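Local atomic coordinates of secretin XcpQ (Pseudomonas aeruginosa, PDB entry 4E9J), a protein that forms the outer membrane channel through which the type II secretion system exports proteins such as elastase, the fragment here being its periplasmic N0, N1 and N2 domains. Residues A29-F34 and H80-V85; L74-T79 and L113-I118; P134-Y139 and A161-V166; R168-K173 and G209-A214; L221-P226 and A231-L236. All coordinates share one frame; numbering follows the deposited sequence.

Contact 1: A29-F34 and H80-V85; sequences ADIREF and HGFTVV
I31, in the first turn of helix 31-42, and H80, just past helix 66-79, place their CA atoms 9.0 Å apart, the nearest CA pair of the two segments. Both lie in the region assigned to N0, the most N-terminal periplasmic domain of the secretin. The start of one helix faces the end of another: D30 is the N-cap of helix 31-42, and helix 66-79 closes in a Schellman motif with G81, at positive phi, as the C-prime residue, which sends the chain on into strand 82-86. The contact is small, 94 Å² in all, and rests on one methyl group. In I31, CG1 stands anti to the backbone N (chi1 -164°) and the chain continues extended, which carries CD1 outward to F82. There CD1 approaches the ring obliquely, 3.6 Å from CE2 and 3.7 Å from CD2 of F82. The same CD1 lies 4.1 Å from CB of H80 and so touches both the histidine stem and the phenylalanine ring. One face of that ring also carries H80 O, offset toward the rim. I31 packs further on M77 and V56, while F82 rests on I93 of the neighbouring strand; T83 meets T83 of the second subunit. At the helix start, the backbone O of D30 accepts from E33 N at 3.0 Å and, longer, from F34 N at 3.3 Å. The capping bond itself runs from R32 N to D30 OD1, 2.9 Å long and fairly straight at 164°, meeting the oxygen on its anti side, 17° out of the carboxylate plane.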
# COMPACT_ATOMS: atom_id res chain seq x y z
N ALA A 29 -19.84 14.11 14.89
CA ALA A 29 -19.61 15.54 14.80
C ALA A 29 -19.45 15.96 13.36
O ALA A 29 -19.01 15.18 12.52
CB ALA A 29 -18.37 15.92 15.60
N ASP A 30 -19.78 17.20 13.08
CA ASP A 30 -19.59 17.75 11.75
C ASP A 30 -18.07 17.74 11.49
O ASP A 30 -17.29 17.99 12.41
CB ASP A 30 -20.11 19.20 11.67
CG ASP A 30 -20.26 19.71 10.25
OD1 ASP A 30 -19.25 19.73 9.52
OD2 ASP A 30 -21.39 20.08 9.88
N ILE A 31 -17.66 17.40 10.26
CA ILE A 31 -16.23 17.39 9.92
C ILE A 31 -15.61 18.77 10.16
O ILE A 31 -14.44 18.86 10.53
CB ILE A 31 -16.00 16.87 8.48
CG1 ILE A 31 -14.52 16.50 8.27
CG2 ILE A 31 -16.48 17.90 7.42
CD1 ILE A 31 -14.27 15.77 6.97
N ARG A 32 -16.40 19.84 9.99
CA ARG A 32 -15.93 21.21 10.24
C ARG A 32 -15.60 21.49 11.71
O ARG A 32 -14.70 22.29 11.97
CB ARG A 32 -16.91 22.22 9.64
CG ARG A 32 -16.91 22.13 8.11
CD ARG A 32 -18.20 22.64 7.52
NE ARG A 32 -18.21 22.65 6.05
CZ ARG A 32 -17.64 23.56 5.28
NH1 ARG A 32 -16.97 24.58 5.81
NH2 ARG A 32 -17.72 23.46 3.96
N GLU A 33 -16.27 20.80 12.65
CA GLU A 33 -15.95 20.90 14.07
C GLU A 33 -14.63 20.20 14.32
O GLU A 33 -13.76 20.75 14.99
CB GLU A 33 -17.06 20.27 14.95
CG GLU A 33 -16.68 20.23 16.42
CD GLU A 33 -17.83 19.93 17.37
OE1 GLU A 33 -18.89 20.58 17.22
OE2 GLU A 33 -17.68 19.07 18.26
N PHE A 34 -14.46 19.00 13.74
CA PHE A 34 -13.19 18.29 13.88
C PHE A 34 -12.01 19.13 13.36
O PHE A 34 -10.98 19.19 14.01
CB PHE A 34 -13.26 16.92 13.20
CG PHE A 34 -11.95 16.18 13.23
CD1 PHE A 34 -11.44 15.68 14.42
CD2 PHE A 34 -11.19 16.04 12.08
CE1 PHE A 34 -10.20 15.01 14.45
CE2 PHE A 34 -9.95 15.40 12.11
CZ PHE A 34 -9.48 14.87 13.29
N HIS A 80 -12.56 10.68 4.29
CA HIS A 80 -13.76 11.31 3.74
C HIS A 80 -13.54 11.99 2.38
O HIS A 80 -14.42 12.69 1.91
CB HIS A 80 -14.34 12.26 4.79
CG HIS A 80 -14.73 11.55 6.04
ND1 HIS A 80 -16.03 11.09 6.15
CD2 HIS A 80 -14.04 11.06 7.08
CE1 HIS A 80 -16.09 10.38 7.25
NE2 HIS A 80 -14.95 10.31 7.84
N GLY A 81 -12.41 11.72 1.74
CA GLY A 81 -12.11 12.22 0.41
C GLY A 81 -11.67 13.66 0.31
O GLY A 81 -11.94 14.30 -0.70
N PHE A 82 -10.93 14.15 1.33
CA PHE A 82 -10.40 15.51 1.34
C PHE A 82 -8.88 15.50 1.42
O PHE A 82 -8.30 14.53 1.90
CB PHE A 82 -11.00 16.32 2.51
CG PHE A 82 -12.51 16.29 2.50
CD1 PHE A 82 -13.22 16.87 1.47
CD2 PHE A 82 -13.21 15.61 3.48
CE1 PHE A 82 -14.61 16.76 1.41
CE2 PHE A 82 -14.60 15.51 3.43
CZ PHE A 82 -15.30 16.09 2.39
N THR A 83 -8.25 16.62 1.04
CA THR A 83 -6.81 16.82 1.11
C THR A 83 -6.50 18.28 1.42
O THR A 83 -7.32 19.16 1.14
CB THR A 83 -6.16 16.33 -0.22
OG1 THR A 83 -4.75 16.39 -0.11
CG2 THR A 83 -6.61 17.11 -1.42
N VAL A 84 -5.31 18.55 1.99
CA VAL A 84 -4.86 19.89 2.34
C VAL A 84 -3.91 20.39 1.24
O VAL A 84 -2.94 19.71 0.92
CB VAL A 84 -4.18 19.95 3.73
CG1 VAL A 84 -3.92 21.40 4.15
CG2 VAL A 84 -5.02 19.21 4.78
N VAL A 85 -4.20 21.58 0.68
CA VAL A 85 -3.42 22.18 -0.40
C VAL A 85 -3.05 23.60 0.01
O VAL A 85 -3.65 24.13 0.93
CB VAL A 85 -4.21 22.18 -1.75
CG1 VAL A 85 -4.63 20.76 -2.15
CG2 VAL A 85 -5.42 23.13 -1.72

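Contact 2: L74-T79 and L113-I118; sequences LSVMST and LETRVI
V76 overlaps T115 methyl against methyl: CG2 of V76 lies 3.5 Å from CG2 of T115 and 3.7 Å from its CB, the two side chains crossing at a slant. V76 CG2 sits beside its own backbone N, while T115 turns CG2 anti to its N, leaving OG1 on the side of T79 (chi1 -59°). T79 slides past T115 in the opposite direction. Their OG1 atoms stay 3.9 Å apart, too far for a direct bond, but both are hydrogen-bonded to S154 OG on strand 150-155. T79 OG1 also donates to S75 O at 2.8 Å, one turn back in the helix, from a position tilted 35° off the carbonyl plane. T79 N reaches the same oxygen, also at 2.8 Å, from the opposite face, so S75 O is gripped by two donors from one residue. The T79 methyl is left for apolar use, with CG2 4.0 Å from CD1 of L113. S75 OG is bound to H141 NE2, so the small polar groups along this buried seam have partners. E114 points away from the helix; its OE2 takes R116 NE at 2.9 Å, in the guanidinium plane but above that of the carboxylate, and R116 NH1 pairs with E164. The seam lies between the end of a helix assigned to N0 and the first strand of the region assigned to N1. Since strand 114-119 runs parallel to strand 55-61 of N0, one continuous sheet spans both regions, and the contact is a helix-on-sheet packing at the N0-N1 junction.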
# COMPACT_ATOMS: atom_id res chain seq x y z
N LEU A 74 -4.89 13.95 9.09
CA LEU A 74 -4.72 13.58 7.66
C LEU A 74 -5.47 12.31 7.30
O LEU A 74 -6.05 12.23 6.22
CB LEU A 74 -3.24 13.44 7.32
CG LEU A 74 -2.37 14.70 7.44
CD1 LEU A 74 -0.93 14.39 7.04
CD2 LEU A 74 -2.93 15.83 6.64
N SER A 75 -5.50 11.33 8.22
CA SER A 75 -6.21 10.08 8.04
C SER A 75 -7.71 10.33 7.98
O SER A 75 -8.39 9.71 7.17
CB SER A 75 -5.90 9.09 9.17
OG SER A 75 -4.76 8.31 8.85
N VAL A 76 -8.23 11.23 8.83
CA VAL A 76 -9.66 11.57 8.82
C VAL A 76 -10.01 12.28 7.51
O VAL A 76 -11.01 11.95 6.88
CB VAL A 76 -10.07 12.36 10.09
CG1 VAL A 76 -11.47 12.97 9.95
CG2 VAL A 76 -10.02 11.45 11.31
N MET A 77 -9.18 13.22 7.07
CA MET A 77 -9.44 13.94 5.82
C MET A 77 -9.46 12.95 4.65
O MET A 77 -10.43 12.91 3.89
CB MET A 77 -8.34 14.99 5.58
CG MET A 77 -8.43 16.29 6.42
SD MET A 77 -10.04 17.11 6.60
CE MET A 77 -10.54 16.47 8.10
N SER A 78 -8.40 12.14 4.52
CA SER A 78 -8.31 11.10 3.50
C SER A 78 -9.47 10.11 3.57
O SER A 78 -10.01 9.78 2.51
CB SER A 78 -6.97 10.36 3.59
OG SER A 78 -6.92 9.27 2.68
N THR A 79 -9.93 9.73 4.78
CA THR A 79 -11.08 8.81 4.92
C THR A 79 -12.33 9.36 4.22
O THR A 79 -13.04 8.59 3.60
CB THR A 79 -11.40 8.50 6.40
OG1 THR A 79 -10.33 7.71 6.96
CG2 THR A 79 -12.75 7.74 6.60
N LEU A 113 -18.96 6.58 9.36
CA LEU A 113 -17.61 6.02 9.42
C LEU A 113 -16.90 6.52 10.66
O LEU A 113 -16.93 7.72 10.95
CB LEU A 113 -16.78 6.43 8.18
CG LEU A 113 -17.33 6.00 6.83
CD1 LEU A 113 -16.35 6.33 5.73
CD2 LEU A 113 -17.66 4.52 6.82
N GLU A 114 -16.27 5.60 11.41
CA GLU A 114 -15.47 5.98 12.58
C GLU A 114 -14.01 5.82 12.21
O GLU A 114 -13.66 4.84 11.56
CB GLU A 114 -15.80 5.13 13.82
CG GLU A 114 -14.94 5.47 15.04
CD GLU A 114 -15.14 4.61 16.28
OE1 GLU A 114 -16.25 4.07 16.47
OE2 GLU A 114 -14.19 4.51 17.08
N THR A 115 -13.15 6.79 12.60
CA THR A 115 -11.69 6.74 12.46
C THR A 115 -11.12 6.47 13.86
O THR A 115 -11.15 7.37 14.71
CB THR A 115 -11.16 8.01 11.86
OG1 THR A 115 -11.77 8.19 10.57
CG2 THR A 115 -9.64 7.99 11.72
N ARG A 116 -10.63 5.24 14.12
CA ARG A 116 -10.13 4.84 15.43
C ARG A 116 -8.62 4.56 15.42
O ARG A 116 -8.15 3.93 14.48
CB ARG A 116 -10.86 3.57 15.88
CG ARG A 116 -10.65 3.32 17.36
CD ARG A 116 -11.25 2.04 17.84
NE ARG A 116 -12.71 2.11 17.87
CZ ARG A 116 -13.50 1.13 18.30
NH1 ARG A 116 -12.97 -0.01 18.73
NH2 ARG A 116 -14.82 1.28 18.28
N VAL A 117 -7.89 5.00 16.45
CA VAL A 117 -6.47 4.70 16.63
C VAL A 117 -6.42 3.47 17.54
O VAL A 117 -7.06 3.47 18.60
CB VAL A 117 -5.68 5.88 17.25
CG1 VAL A 117 -4.21 5.50 17.44
CG2 VAL A 117 -5.79 7.13 16.39
N ILE A 118 -5.70 2.43 17.13
CA ILE A 118 -5.58 1.17 17.87
C ILE A 118 -4.13 1.04 18.25
O ILE A 118 -3.29 0.91 17.37
CB ILE A 118 -6.04 -0.05 17.01
CG1 ILE A 118 -7.52 0.13 16.58
CG2 ILE A 118 -5.91 -1.36 17.79
CD1 ILE A 118 -8.11 -1.01 15.70

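Contact 3: P134-Y139 and A161-V166; sequences PLVPQY and ARIEDV
Beside the aliphatic contact of L135 with I163, the Y139 ring of the same loop carries P137 CG on one face, 3.4 Å above its plane and offset toward the rim, and its OH makes a weak hydrogen bond to D155. I163 points from helix 157-171 at the backbone of the loop: its CD1 lies 3.8 Å from L135 O, and its CG1 is 4.0 Å from L135 CB. Further along, L135 and V166 meet tip to tip, CD1 of the leucine 3.9 Å from CG1 of the valine. The leucine gets there with CG anti to its carbonyl carbon (chi1 -53°) and an extended chain beyond. V136 adds a looser touch, its CG2 standing 4.4 Å from CD1 of I163. I163 is buried, resting also on I153 and D155 of strand 150-155, whereas L135 and V166 are partly exposed. The loop after helix 125-132 thus lies along the last helix of N1, whose strand-helix-strand-strand-helix order is that of the KH-like fold known from secretin N1 domains.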
# COMPACT_ATOMS: atom_id res chain seq x y z
N PRO A 134 -6.74 -7.38 4.46
CA PRO A 134 -7.93 -8.05 3.87
C PRO A 134 -9.25 -7.73 4.57
O PRO A 134 -10.33 -7.99 4.01
CB PRO A 134 -7.62 -9.55 3.99
CG PRO A 134 -6.24 -9.68 4.40
CD PRO A 134 -5.70 -8.37 4.84
N LEU A 135 -9.18 -7.19 5.78
CA LEU A 135 -10.36 -6.90 6.56
C LEU A 135 -10.83 -5.47 6.41
O LEU A 135 -11.93 -5.19 6.87
CB LEU A 135 -10.08 -7.18 8.02
CG LEU A 135 -9.52 -8.58 8.33
CD1 LEU A 135 -9.12 -8.67 9.78
CD2 LEU A 135 -10.53 -9.65 8.00
N VAL A 136 -10.02 -4.57 5.84
CA VAL A 136 -10.44 -3.18 5.69
C VAL A 136 -11.09 -3.04 4.31
O VAL A 136 -10.44 -3.29 3.31
CB VAL A 136 -9.26 -2.20 5.89
CG1 VAL A 136 -9.72 -0.75 5.71
CG2 VAL A 136 -8.63 -2.42 7.27
N PRO A 137 -12.38 -2.66 4.24
CA PRO A 137 -13.02 -2.50 2.94
C PRO A 137 -12.46 -1.31 2.16
O PRO A 137 -11.80 -0.44 2.73
CB PRO A 137 -14.51 -2.33 3.29
CG PRO A 137 -14.55 -1.90 4.66
CD PRO A 137 -13.30 -2.31 5.34
N GLN A 138 -12.73 -1.28 0.84
CA GLN A 138 -12.24 -0.23 -0.07
C GLN A 138 -12.68 1.18 0.33
O GLN A 138 -11.90 2.10 0.10
CB GLN A 138 -12.61 -0.51 -1.54
N TYR A 139 -13.85 1.39 0.97
CA TYR A 139 -14.20 2.74 1.47
C TYR A 139 -13.38 3.11 2.68
O TYR A 139 -13.34 4.28 3.04
CB TYR A 139 -15.67 2.89 1.87
CG TYR A 139 -16.14 2.02 3.02
CD1 TYR A 139 -16.00 2.44 4.34
CD2 TYR A 139 -16.84 0.85 2.78
CE1 TYR A 139 -16.47 1.66 5.40
CE2 TYR A 139 -17.31 0.07 3.83
CZ TYR A 139 -17.13 0.47 5.13
OH TYR A 139 -17.64 -0.33 6.13
N ALA A 161 -14.46 -2.85 15.95
CA ALA A 161 -14.38 -3.72 17.14
C ALA A 161 -13.92 -5.12 16.75
O ALA A 161 -13.11 -5.72 17.46
CB ALA A 161 -15.75 -3.78 17.84
N ARG A 162 -14.42 -5.65 15.60
CA ARG A 162 -14.05 -6.98 15.11
C ARG A 162 -12.57 -7.00 14.73
O ARG A 162 -11.87 -7.94 15.11
CB ARG A 162 -14.92 -7.41 13.92
N ILE A 163 -12.07 -5.94 14.05
CA ILE A 163 -10.65 -5.85 13.67
C ILE A 163 -9.77 -5.70 14.92
O ILE A 163 -8.68 -6.27 14.97
CB ILE A 163 -10.42 -4.75 12.61
CG1 ILE A 163 -11.12 -5.10 11.29
CG2 ILE A 163 -8.89 -4.51 12.36
CD1 ILE A 163 -11.33 -3.94 10.37
N GLU A 164 -10.22 -4.94 15.90
CA GLU A 164 -9.48 -4.79 17.16
C GLU A 164 -9.24 -6.17 17.86
O GLU A 164 -8.16 -6.37 18.41
CB GLU A 164 -10.16 -3.76 18.08
CG GLU A 164 -9.31 -3.33 19.27
CD GLU A 164 -9.57 -1.93 19.80
OE1 GLU A 164 -10.59 -1.31 19.43
OE2 GLU A 164 -8.73 -1.45 20.60
N ASP A 165 -10.21 -7.12 17.81
CA ASP A 165 -10.02 -8.48 18.37
C ASP A 165 -8.99 -9.27 17.56
O ASP A 165 -8.24 -10.04 18.16
CB ASP A 165 -11.33 -9.28 18.42
N VAL A 166 -8.94 -9.09 16.23
CA VAL A 166 -7.99 -9.79 15.35
C VAL A 166 -6.58 -9.30 15.65
O VAL A 166 -5.66 -10.10 15.76
CB VAL A 166 -8.37 -9.63 13.85
CG1 VAL A 166 -7.27 -10.14 12.92
CG2 VAL A 166 -9.69 -10.33 13.55

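Contact 4: R168-K173 and G209-A214; sequences RQLDQK and GAQVIA
L170, in the last turns of helix 157-171, and Q211, at the start of strand 211-215, have CA atoms 10.0 Å apart, the nearest CA pair of the two segments; no hydrogen bond crosses between them. The helix winds down here with K173 N donating to L170 O at 3.0 Å, and H176 NE2 binds that same oxygen. G209 has a positive phi before the chain straightens into the strand. L170 closes the gap with one methyl. Its CB leaves the helix at an angle to the strand; CG lies anti to the carbonyl carbon (chi1 -71°), CD1 continues the extended chain, and the second methyl, CD2, is the one that reaches the strand. Q211 reaches out fully stretched, CG anti to its backbone N (chi1 166°) and CD anti to CA (chi2 -179°), so that its amide meets the leucine. The two side chains cross at about a right angle, CD2 of L170 3.8 Å from NE2 of Q211: a van der Waals touch of methyl and amide nitrogen. This is a junction between two KH-like domains, the helix belonging to the region assigned to N1 and the strand to N2, where strand 211-215 is an outer strand of a three-stranded antiparallel sheet. Only 88 Å² is buried between the segments. I213, two residues on and facing the same way, adds a looser apolar touch, its CD1 4.4 Å from L170 CD2, and rests as well on L131 and P134 of N1. L170 also packs on L128, L131 and I132 of helix 125-132.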
# COMPACT_ATOMS: atom_id res chain seq x y z
N ARG A 168 -5.58 -7.96 18.55
CA ARG A 168 -5.22 -8.49 19.87
C ARG A 168 -4.74 -9.94 19.80
O ARG A 168 -3.83 -10.31 20.53
CB ARG A 168 -6.40 -8.39 20.87
N GLN A 169 -5.35 -10.75 18.95
CA GLN A 169 -4.94 -12.15 18.83
C GLN A 169 -3.63 -12.25 18.05
O GLN A 169 -2.75 -13.01 18.46
CB GLN A 169 -6.04 -12.99 18.15
N LEU A 170 -3.50 -11.50 16.93
CA LEU A 170 -2.27 -11.53 16.11
C LEU A 170 -1.08 -11.00 16.90
O LEU A 170 0.01 -11.55 16.79
CB LEU A 170 -2.39 -10.71 14.83
CG LEU A 170 -3.26 -11.24 13.74
CD1 LEU A 170 -3.48 -10.15 12.66
CD2 LEU A 170 -2.71 -12.50 13.17
N ASP A 171 -1.30 -9.94 17.69
CA ASP A 171 -0.25 -9.33 18.52
C ASP A 171 0.40 -10.27 19.55
O ASP A 171 1.55 -10.04 19.95
CB ASP A 171 -0.81 -8.10 19.25
CG ASP A 171 0.27 -7.26 19.89
OD1 ASP A 171 1.28 -7.00 19.22
OD2 ASP A 171 0.11 -6.87 21.07
N GLN A 172 -0.32 -11.32 19.97
CA GLN A 172 0.22 -12.31 20.92
C GLN A 172 1.17 -13.30 20.24
O GLN A 172 1.92 -13.98 20.94
CB GLN A 172 -0.92 -13.08 21.64
N LYS A 173 1.13 -13.42 18.90
CA LYS A 173 2.00 -14.33 18.14
C LYS A 173 3.43 -13.78 18.07
O LYS A 173 3.61 -12.56 17.98
CB LYS A 173 1.43 -14.55 16.73
N GLY A 209 -0.58 -25.28 14.95
CA GLY A 209 0.11 -24.05 15.31
C GLY A 209 0.02 -23.02 14.20
O GLY A 209 0.15 -21.84 14.47
N ALA A 210 -0.20 -23.46 12.93
CA ALA A 210 -0.34 -22.53 11.82
C ALA A 210 -1.76 -21.92 11.82
O ALA A 210 -2.61 -22.37 12.56
CB ALA A 210 -0.04 -23.21 10.51
N GLN A 211 -1.97 -20.84 11.07
CA GLN A 211 -3.25 -20.11 11.04
C GLN A 211 -3.50 -19.63 9.61
O GLN A 211 -2.52 -19.47 8.88
CB GLN A 211 -3.16 -18.95 12.05
CG GLN A 211 -4.25 -17.87 11.95
CD GLN A 211 -4.06 -16.76 12.96
OE1 GLN A 211 -3.27 -16.85 13.90
NE2 GLN A 211 -4.79 -15.68 12.80
N VAL A 212 -4.79 -19.46 9.21
CA VAL A 212 -5.21 -19.03 7.86
C VAL A 212 -5.93 -17.72 7.97
O VAL A 212 -6.76 -17.60 8.86
CB VAL A 212 -6.23 -20.03 7.21
CG1 VAL A 212 -6.53 -19.64 5.76
CG2 VAL A 212 -5.77 -21.46 7.26
N ILE A 213 -5.70 -16.77 7.03
CA ILE A 213 -6.47 -15.54 6.88
C ILE A 213 -6.97 -15.57 5.43
O ILE A 213 -6.16 -15.63 4.49
CB ILE A 213 -5.67 -14.24 7.17
CG1 ILE A 213 -5.38 -14.13 8.70
CG2 ILE A 213 -6.43 -13.01 6.66
CD1 ILE A 213 -4.39 -13.04 9.10
N ALA A 214 -8.30 -15.52 5.27
CA ALA A 214 -8.93 -15.49 3.96
C ALA A 214 -8.80 -14.06 3.39
O ALA A 214 -8.95 -13.12 4.14
CB ALA A 214 -10.39 -15.88 4.12

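Contact 5: L221-P226 and A231-L236; sequences LIILGP and AKLVQL
I223 and L233 meet through the branch methyl of the isoleucine: CG2 of I223 lies 3.5 Å from CD2 of L233 and 3.8 Å from both its CB and its CG, so the methyl rests against the length of the leucine rather than its tip alone. In I223, CG2 stands anti to the backbone N, on the side of L233, while CG1 takes the place beside the N. From there the chain bends instead of extending (chi2 -54°), and CD1 turns aside from the line between CG2 and the leucine. L233 answers with CG anti to its own N (chi1 -172°); chi2 of 59° bends CD1 aside and leaves CD2 as the extended branch, against the isoleucine, and the two chains meet obliquely. V234 makes a lighter touch, CG2 lying beside its backbone N and 4.2 Å from CB of I223. I223 and V234 are also the nearest CA pair, 6.9 Å apart. Between the strand and helix 227-240 the chain turns tightly. G225, at positive phi, makes the turn; its O accepts from R230 NH2. P226 then occupies the N-cap position. Both segments fall in the region assigned to N2, a KH-like domain. I223, in the central strand of its three-stranded sheet, faces helix 227-240 and also touches V212 of strand 211-215; V234 reaches S179 and I181 on strand 178-182, while L233 continues onto L195 and M199 of helix 188-201, so both helices pack together against one face of the sheet.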
# COMPACT_ATOMS: atom_id res chain seq x y z
N LEU A 221 -5.26 -17.05 0.08
CA LEU A 221 -5.07 -17.38 1.48
C LEU A 221 -3.76 -16.83 1.95
O LEU A 221 -2.75 -16.93 1.24
CB LEU A 221 -5.01 -18.91 1.68
CG LEU A 221 -6.22 -19.70 1.23
CD1 LEU A 221 -5.95 -21.18 1.40
CD2 LEU A 221 -7.46 -19.28 1.98
N ILE A 222 -3.74 -16.33 3.18
CA ILE A 222 -2.51 -15.88 3.85
C ILE A 222 -2.30 -16.87 4.99
O ILE A 222 -3.20 -17.02 5.80
CB ILE A 222 -2.63 -14.46 4.33
CG1 ILE A 222 -2.81 -13.50 3.14
CG2 ILE A 222 -1.41 -14.07 5.17
CD1 ILE A 222 -3.41 -12.14 3.54
N ILE A 223 -1.20 -17.61 4.97
CA ILE A 223 -0.91 -18.63 5.96
C ILE A 223 0.20 -18.13 6.89
O ILE A 223 1.26 -17.73 6.42
CB ILE A 223 -0.46 -19.93 5.26
CG1 ILE A 223 -1.42 -20.35 4.10
CG2 ILE A 223 -0.27 -21.08 6.30
CD1 ILE A 223 -2.92 -20.47 4.50
N LEU A 224 -0.05 -18.21 8.20
CA LEU A 224 0.90 -17.78 9.23
C LEU A 224 1.19 -18.93 10.15
O LEU A 224 0.47 -19.93 10.15
CB LEU A 224 0.30 -16.67 10.03
CG LEU A 224 0.12 -15.39 9.23
CD1 LEU A 224 -1.36 -15.04 9.18
CD2 LEU A 224 0.98 -14.29 9.78
N GLY A 225 2.25 -18.77 10.92
CA GLY A 225 2.66 -19.72 11.93
C GLY A 225 4.15 -19.90 12.02
O GLY A 225 4.90 -19.29 11.25
N PRO A 226 4.61 -20.78 12.93
CA PRO A 226 6.04 -21.09 12.99
C PRO A 226 6.50 -21.76 11.68
O PRO A 226 5.67 -22.29 10.92
CB PRO A 226 6.17 -21.98 14.22
CG PRO A 226 4.84 -22.52 14.46
CD PRO A 226 3.83 -21.59 13.89
N ALA A 231 4.98 -24.20 6.71
CA ALA A 231 5.36 -24.92 5.49
C ALA A 231 4.42 -26.12 5.23
O ALA A 231 4.06 -26.37 4.07
CB ALA A 231 6.81 -25.36 5.57
N LYS A 232 3.95 -26.78 6.30
CA LYS A 232 3.03 -27.91 6.13
C LYS A 232 1.62 -27.43 5.76
O LYS A 232 0.98 -28.03 4.91
CB LYS A 232 2.99 -28.78 7.39
N LEU A 233 1.13 -26.35 6.38
CA LEU A 233 -0.22 -25.86 6.04
C LEU A 233 -0.27 -25.35 4.60
O LEU A 233 -1.29 -25.53 3.93
CB LEU A 233 -0.70 -24.79 7.03
CG LEU A 233 -2.18 -24.35 6.89
CD1 LEU A 233 -3.13 -25.49 7.06
CD2 LEU A 233 -2.51 -23.28 7.88
N VAL A 234 0.85 -24.80 4.09
CA VAL A 234 0.96 -24.37 2.69
C VAL A 234 0.76 -25.60 1.76
O VAL A 234 -0.01 -25.53 0.80
CB VAL A 234 2.27 -23.60 2.38
CG1 VAL A 234 2.47 -23.38 0.89
CG2 VAL A 234 2.28 -22.25 3.11
N GLN A 235 1.41 -26.74 2.09
CA GLN A 235 1.25 -27.96 1.29
C GLN A 235 -0.19 -28.46 1.33
O GLN A 235 -0.73 -28.78 0.29
CB GLN A 235 2.21 -29.07 1.79
N LEU A 236 -0.81 -28.49 2.53
CA LEU A 236 -2.21 -28.89 2.73
C LEU A 236 -3.15 -27.99 1.93
O LEU A 236 -4.10 -28.51 1.35
CB LEU A 236 -2.60 -28.83 4.22
CG LEU A 236 -3.98 -29.45 4.57
CD1 LEU A 236 -3.97 -30.97 4.37
CD2 LEU A 236 -4.39 -29.14 6.01

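How the contacts relate
The contacts follow the chain through N0, N1 and N2, contacts 1 and 5 lying at the two ends with centres about 42 Å apart. Contacts 1 and 2 alternate along the sequence and meet where F82 N probably bonds to M77 O, 2.9 Å away. From contact 2, R116 NH1 reaches contact 3 through a salt bridge with E164 OE1 (2.8 Å). Contacts 3 and 4 share helix 157-171, and P134 of contact 3 packs on I213 and I222, in contacts 4 and 5. Those two share the N2 sheet, strands 211-215 and 220-224 being neighbours. Contacts 2 and 4 join N0 to N1 and N1 to N2, while contacts 1, 3 and 5 lie within single domains, giving an elongated periplasmic piece of the secretin.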